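Local coordinates for globin protein (Ramazzottius varieornatus, PDB 5ZIQ) that binds heme through two axial histidines as a hexacoordinated globin and probably binds or carries oxygen, at residues K47-K52 with K132-A137; I104-L109 with I158-E163. All coordinates share one frame; numbering follows the deposited sequence.

Interaction 1. Residues K47-K52 with K132-A137; sequences KEMLLK and KCLVFA
Lys52 lies across Phe136 at about a right angle, its aliphatic chain and ammonium passing over one face of the ring. Lys52 CE sits 3.8 Å from the centroid of the Phe136 ring, offset toward the rim, a CH-pi contact. Lys52 NZ stands 4.2 Å from the same centroid and 24° off the normal, which meets the geometry of a cation-pi pair. A bend at chi2 (66°) in an otherwise extended lysine chain lays CG, CD and CE along the ring. With an alanine at Phe136, the Lys52 tail is likely to lose the face it lies on and be freer to turn. Beside this pair the backbones come close: Met49 and Cys133 CA atoms are 4.8 Å apart, and Cys133 CB lies 3.4 Å from Met49 O. Met49 runs alongside Leu134, pointing the same way; its chain bends at chi3 (63°), bringing Met49 CE to 3.7 Å from Leu134 CB. Met49 CG meets Ala137 CB at 3.9 Å. The segment axes approach to 8.3 Å, a tight B/G-type globin crossing between helices 42-56 and 127-142. Helix 79-97 adjoins it, touching Met49 through Ile89 and Leu134 through Tyr92, and helix 148-170 reaches Leu134 through Ile158.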
loop_
_atom_site.group_PDB
_atom_site.type_symbol
_atom_site.label_atom_id
_atom_site.label_comp_id
_atom_site.label_asym_id
_atom_site.label_seq_id
_atom_site.Cartn_x
_atom_site.Cartn_y
_atom_site.Cartn_z
ATOM N N LYS A 47 0.313 9.648 -3.178
ATOM C CA LYS A 47 -0.681 10.727 -3.209
ATOM C C LYS A 47 -1.983 10.225 -3.833
ATOM O O LYS A 47 -3.066 10.459 -3.284
ATOM C CB LYS A 47 -0.153 11.946 -3.969
ATOM C CG LYS A 47 0.993 12.661 -3.283
ATOM C CD LYS A 47 1.480 13.825 -4.161
ATOM C CE LYS A 47 2.741 14.447 -3.588
ATOM N NZ LYS A 47 3.247 15.559 -4.441
ATOM N N GLU A 48 -1.873 9.508 -4.951
ATOM C CA GLU A 48 -3.035 8.925 -5.636
ATOM C C GLU A 48 -3.810 8.002 -4.697
ATOM O O GLU A 48 -5.036 8.078 -4.613
ATOM C CB GLU A 48 -2.599 8.152 -6.887
ATOM C CG GLU A 48 -2.194 9.007 -8.074
ATOM C CD GLU A 48 -1.848 8.177 -9.299
ATOM O OE1 GLU A 48 -1.793 8.744 -10.410
ATOM O OE2 GLU A 48 -1.629 6.953 -9.157
ATOM N N MET A 49 -3.079 7.168 -3.960
ATOM C CA MET A 49 -3.708 6.206 -3.035
ATOM C C MET A 49 -4.530 6.890 -1.979
ATOM O O MET A 49 -5.684 6.485 -1.750
ATOM C CB MET A 49 -2.673 5.334 -2.368
ATOM C CG MET A 49 -1.965 4.448 -3.367
ATOM S SD MET A 49 -0.576 3.603 -2.623
ATOM C CE MET A 49 -1.551 2.672 -1.453
ATOM N N LEU A 50 -3.935 7.887 -1.311
ATOM C CA LEU A 50 -4.651 8.580 -0.232
ATOM C C LEU A 50 -5.850 9.359 -0.738
ATOM O O LEU A 50 -6.901 9.315 -0.117
ATOM C CB LEU A 50 -3.741 9.485 0.603
ATOM C CG LEU A 50 -2.706 8.771 1.497
ATOM C CD1 LEU A 50 -1.945 9.807 2.307
ATOM C CD2 LEU A 50 -3.279 7.711 2.428
ATOM N N LEU A 51 -5.703 10.044 -1.872
ATOM C CA LEU A 51 -6.837 10.746 -2.474
ATOM C C LEU A 51 -7.958 9.770 -2.827
ATOM O O LEU A 51 -9.135 10.089 -2.604
ATOM C CB LEU A 51 -6.416 11.598 -3.679
ATOM C CG LEU A 51 -5.444 12.728 -3.332
ATOM C CD1 LEU A 51 -4.973 13.427 -4.592
ATOM C CD2 LEU A 51 -5.988 13.722 -2.291
ATOM N N LYS A 52 -7.610 8.572 -3.304
ATOM C CA LYS A 52 -8.624 7.557 -3.601
ATOM C C LYS A 52 -9.295 7.071 -2.312
ATOM O O LYS A 52 -10.525 6.910 -2.265
ATOM C CB LYS A 52 -8.056 6.397 -4.418
ATOM C CG LYS A 52 -9.089 5.386 -4.898
ATOM C CD LYS A 52 -10.058 5.989 -5.904
ATOM C CE LYS A 52 -10.738 4.889 -6.685
ATOM N NZ LYS A 52 -11.742 5.438 -7.631
ATOM N N LYS A 132 -7.740 -1.554 -2.211
ATOM C CA LYS A 132 -8.418 -1.022 -3.396
ATOM C C LYS A 132 -7.714 0.228 -3.888
ATOM O O LYS A 132 -7.674 0.472 -5.072
ATOM C CB LYS A 132 -9.900 -0.685 -3.112
ATOM C CG LYS A 132 -10.883 -1.841 -3.309
ATOM C CD LYS A 132 -12.257 -1.552 -2.705
ATOM C CE LYS A 132 -13.241 -1.005 -3.731
ATOM N NZ LYS A 132 -14.633 -1.356 -3.399
ATOM N N CYS A 133 -7.170 1.011 -2.963
ATOM C CA CYS A 133 -6.469 2.256 -3.313
ATOM C C CYS A 133 -5.150 1.986 -4.009
ATOM O O CYS A 133 -4.837 2.642 -5.003
ATOM C CB CYS A 133 -6.265 3.132 -2.087
ATOM S SG CYS A 133 -7.836 3.584 -1.336
ATOM N N LEU A 134 -4.389 1.011 -3.500
ATOM C CA LEU A 134 -3.179 0.571 -4.185
ATOM C C LEU A 134 -3.508 -0.017 -5.547
ATOM O O LEU A 134 -2.857 0.320 -6.527
ATOM C CB LEU A 134 -2.379 -0.430 -3.339
ATOM C CG LEU A 134 -1.100 -0.944 -4.008
ATOM C CD1 LEU A 134 -0.135 0.166 -4.437
ATOM C CD2 LEU A 134 -0.418 -1.911 -3.044
ATOM N N VAL A 135 -4.529 -0.874 -5.611
ATOM C CA VAL A 135 -4.983 -1.402 -6.914
ATOM C C VAL A 135 -5.333 -0.275 -7.900
ATOM O O VAL A 135 -4.927 -0.311 -9.064
ATOM C CB VAL A 135 -6.151 -2.397 -6.731
ATOM C CG1 VAL A 135 -6.844 -2.706 -8.049
ATOM C CG2 VAL A 135 -5.635 -3.665 -6.068
ATOM N N PHE A 136 -6.065 0.726 -7.425
ATOM C CA PHE A 136 -6.392 1.893 -8.252
ATOM C C PHE A 136 -5.142 2.559 -8.810
ATOM O O PHE A 136 -5.077 2.873 -10.000
ATOM C CB PHE A 136 -7.236 2.910 -7.487
ATOM C CG PHE A 136 -7.534 4.150 -8.280
ATOM C CD1 PHE A 136 -8.436 4.113 -9.347
ATOM C CD2 PHE A 136 -6.891 5.349 -7.982
ATOM C CE1 PHE A 136 -8.709 5.258 -10.077
ATOM C CE2 PHE A 136 -7.157 6.503 -8.716
ATOM C CZ PHE A 136 -8.060 6.449 -9.769
ATOM N N ALA A 137 -4.157 2.795 -7.944
ATOM C CA ALA A 137 -2.925 3.434 -8.390
ATOM C C ALA A 137 -2.181 2.558 -9.390
ATOM O O ALA A 137 -1.654 3.061 -10.379
ATOM C CB ALA A 137 -2.038 3.794 -7.211
#

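Interaction 2. Residues I104-L109 with I158-E163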
loop_
_atom_site.group_PDB
_atom_site.type_symbol
_atom_site.label_atom_id
_atom_site.label_comp_id
_atom_site.label_asym_id
_atom_site.label_seq_id
_atom_site.Cartn_x
_atom_site.Cartn_y
_atom_site.Cartn_z
ATOM N N ILE A 104 12.691 -10.625 7.084
ATOM C CA ILE A 104 12.737 -9.149 7.112
ATOM C C ILE A 104 11.411 -8.518 6.667
ATOM O O ILE A 104 10.914 -7.592 7.301
ATOM C CB ILE A 104 13.887 -8.616 6.227
ATOM C CG1 ILE A 104 15.246 -8.854 6.894
ATOM C CG2 ILE A 104 13.709 -7.134 5.936
ATOM C CD1 ILE A 104 16.390 -8.175 6.163
ATOM N N LEU A 105 10.838 -9.067 5.599
ATOM C CA LEU A 105 9.519 -8.681 5.069
ATOM C C LEU A 105 8.469 -8.786 6.176
ATOM O O LEU A 105 7.687 -7.849 6.405
ATOM C CB LEU A 105 9.199 -9.594 3.880
ATOM C CG LEU A 105 7.861 -9.573 3.164
ATOM C CD1 LEU A 105 7.606 -8.207 2.592
ATOM C CD2 LEU A 105 7.976 -10.577 2.039
ATOM N N LEU A 106 8.518 -9.887 6.936
ATOM C CA LEU A 106 7.572 -10.057 8.046
ATOM C C LEU A 106 7.769 -9.039 9.171
ATOM O O LEU A 106 6.805 -8.477 9.666
ATOM C CB LEU A 106 7.620 -11.487 8.593
ATOM C CG LEU A 106 7.163 -12.601 7.635
ATOM C CD1 LEU A 106 7.514 -13.953 8.236
ATOM C CD2 LEU A 106 5.679 -12.516 7.305
ATOM N N THR A 107 9.025 -8.785 9.549
ATOM C CA THR A 107 9.362 -7.766 10.549
ATOM C C THR A 107 8.783 -6.405 10.113
ATOM O O THR A 107 8.115 -5.708 10.898
ATOM C CB THR A 107 10.893 -7.681 10.699
ATOM O OG1 THR A 107 11.367 -8.907 11.272
ATOM C CG2 THR A 107 11.315 -6.476 11.592
ATOM N N ASN A 108 8.994 -6.059 8.849
ATOM C CA ASN A 108 8.600 -4.738 8.356
ATOM C C ASN A 108 7.093 -4.582 8.303
ATOM O O ASN A 108 6.562 -3.553 8.741
ATOM C CB ASN A 108 9.225 -4.474 6.988
ATOM C CG ASN A 108 10.723 -4.265 7.060
ATOM O OD1 ASN A 108 11.258 -3.877 8.102
ATOM N ND2 ASN A 108 11.410 -4.534 5.955
ATOM N N LEU A 109 6.391 -5.606 7.799
ATOM C CA LEU A 109 4.934 -5.514 7.702
ATOM C C LEU A 109 4.259 -5.544 9.066
ATOM O O LEU A 109 3.300 -4.797 9.302
ATOM C CB LEU A 109 4.374 -6.583 6.773
ATOM C CG LEU A 109 4.791 -6.434 5.301
ATOM C CD1 LEU A 109 4.420 -7.722 4.583
ATOM C CD2 LEU A 109 4.141 -5.202 4.651
ATOM N N ILE A 158 -1.094 -8.438 -2.492
ATOM C CA ILE A 158 -1.620 -7.358 -1.633
ATOM C C ILE A 158 -2.397 -7.959 -0.459
ATOM O O ILE A 158 -2.226 -7.503 0.677
ATOM C CB ILE A 158 -2.482 -6.351 -2.431
ATOM C CG1 ILE A 158 -1.605 -5.612 -3.449
ATOM C CG2 ILE A 158 -3.167 -5.348 -1.498
ATOM C CD1 ILE A 158 -2.389 -4.809 -4.466
ATOM N N SER A 159 -3.219 -8.979 -0.725
ATOM C CA SER A 159 -3.954 -9.670 0.354
ATOM C C SER A 159 -3.013 -10.231 1.420
ATOM O O SER A 159 -3.245 -10.054 2.616
ATOM C CB SER A 159 -4.834 -10.790 -0.204
ATOM O OG SER A 159 -5.921 -10.236 -0.913
ATOM N N TRP A 160 -1.935 -10.869 0.972
ATOM C CA TRP A 160 -0.974 -11.477 1.884
ATOM C C TRP A 160 -0.303 -10.391 2.739
ATOM O O TRP A 160 -0.189 -10.543 3.967
ATOM C CB TRP A 160 0.034 -12.287 1.083
ATOM C CG TRP A 160 1.105 -12.941 1.901
ATOM C CD1 TRP A 160 1.063 -14.196 2.456
ATOM C CD2 TRP A 160 2.374 -12.395 2.239
ATOM N NE1 TRP A 160 2.239 -14.454 3.131
ATOM C CE2 TRP A 160 3.061 -13.372 3.004
ATOM C CE3 TRP A 160 3.013 -11.169 1.969
ATOM C CZ2 TRP A 160 4.346 -13.165 3.511
ATOM C CZ3 TRP A 160 4.295 -10.966 2.472
ATOM C CH2 TRP A 160 4.947 -11.957 3.237
ATOM N N THR A 161 0.113 -9.282 2.118
ATOM C CA THR A 161 0.679 -8.183 2.922
ATOM C C THR A 161 -0.299 -7.664 3.970
ATOM O O THR A 161 0.119 -7.397 5.098
ATOM C CB THR A 161 1.209 -6.978 2.088
ATOM O OG1 THR A 161 0.130 -6.284 1.436
ATOM C CG2 THR A 161 2.221 -7.444 1.065
ATOM N N THR A 162 -1.582 -7.512 3.618
ATOM C CA THR A 162 -2.592 -7.027 4.594
ATOM C C THR A 162 -2.709 -7.950 5.792
ATOM O O THR A 162 -2.822 -7.474 6.938
ATOM C CB THR A 162 -3.963 -6.886 3.933
ATOM O OG1 THR A 162 -3.860 -5.870 2.955
ATOM C CG2 THR A 162 -5.094 -6.490 4.948
ATOM N N GLU A 163 -2.704 -9.256 5.525
ATOM C CA GLU A 163 -2.754 -10.236 6.595
ATOM C C GLU A 163 -1.583 -10.049 7.566
ATOM O O GLU A 163 -1.783 -10.098 8.782
ATOM C CB GLU A 163 -2.827 -11.646 6.020
ATOM C CG GLU A 163 -3.321 -12.697 7.004
ATOM C CD GLU A 163 -2.235 -13.252 7.904
ATOM O OE1 GLU A 163 -2.521 -13.429 9.114
ATOM O OE2 GLU A 163 -1.113 -13.527 7.412
#
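The six-membered end of the Trp160 indole meets three leucines, Leu105, Leu106 and Leu109. From CB the chain leaves with CG anti to the backbone N (chi1 179°), and a chi2 of 90° sets the indole plane about perpendicular to the plane of CA, CB and CG; with both torsions the benzo carbons meet the facing helix. Trp160 CZ3 lies 3.9 Å from Leu109 CD1 and is also approached by Leu105 CD2. At the far end Trp160 CH2 meets Leu105 twice: Leu105 CD2 lies 3.5 Å from it, oblique to the ring, and Leu105 CG 3.8 Å, at the edge, in plane. On the indole-nitrogen side Trp160 CZ2 takes a looser contact, 4.1 Å to Leu106 CD2. Leu109 CD1 serves a second residue, standing 4.1 Å from Thr161 CB. The threonine hydroxyl turns back to its own helix, Thr161 OG1 donating to Ile158 O at 2.8 Å. No hydrogen bond spans the interface, and the segment axes stay 10.6 Å apart, a distance the side chains span. Helix 102-115 runs up to the axial ligand His116, consistent with F/H helix packing of the globin fold beside the heme, about 6 Å from the Leu109 side chain.

In the fold
From the N terminus, the four segments come in the order 47-52, 104-109, 132-137 and 158-163. Interaction 1 closes a loop of 79 intervening residues and interaction 2 one of 48; the second opens before the first is shut, so the two cross. Of the axial heme ligands, His88 falls in the first loop alone and His116 in both. Interaction 1 ties helix 42-56 to helix 127-142, and interaction 2 ties helix 102-115 to helix 148-170, with centres 18 Å apart on opposite sides of the chain's centre. They meet through Ile158, whose CD1 is 3.8 Å from Leu134 CD2, joining both contacts within one globin core.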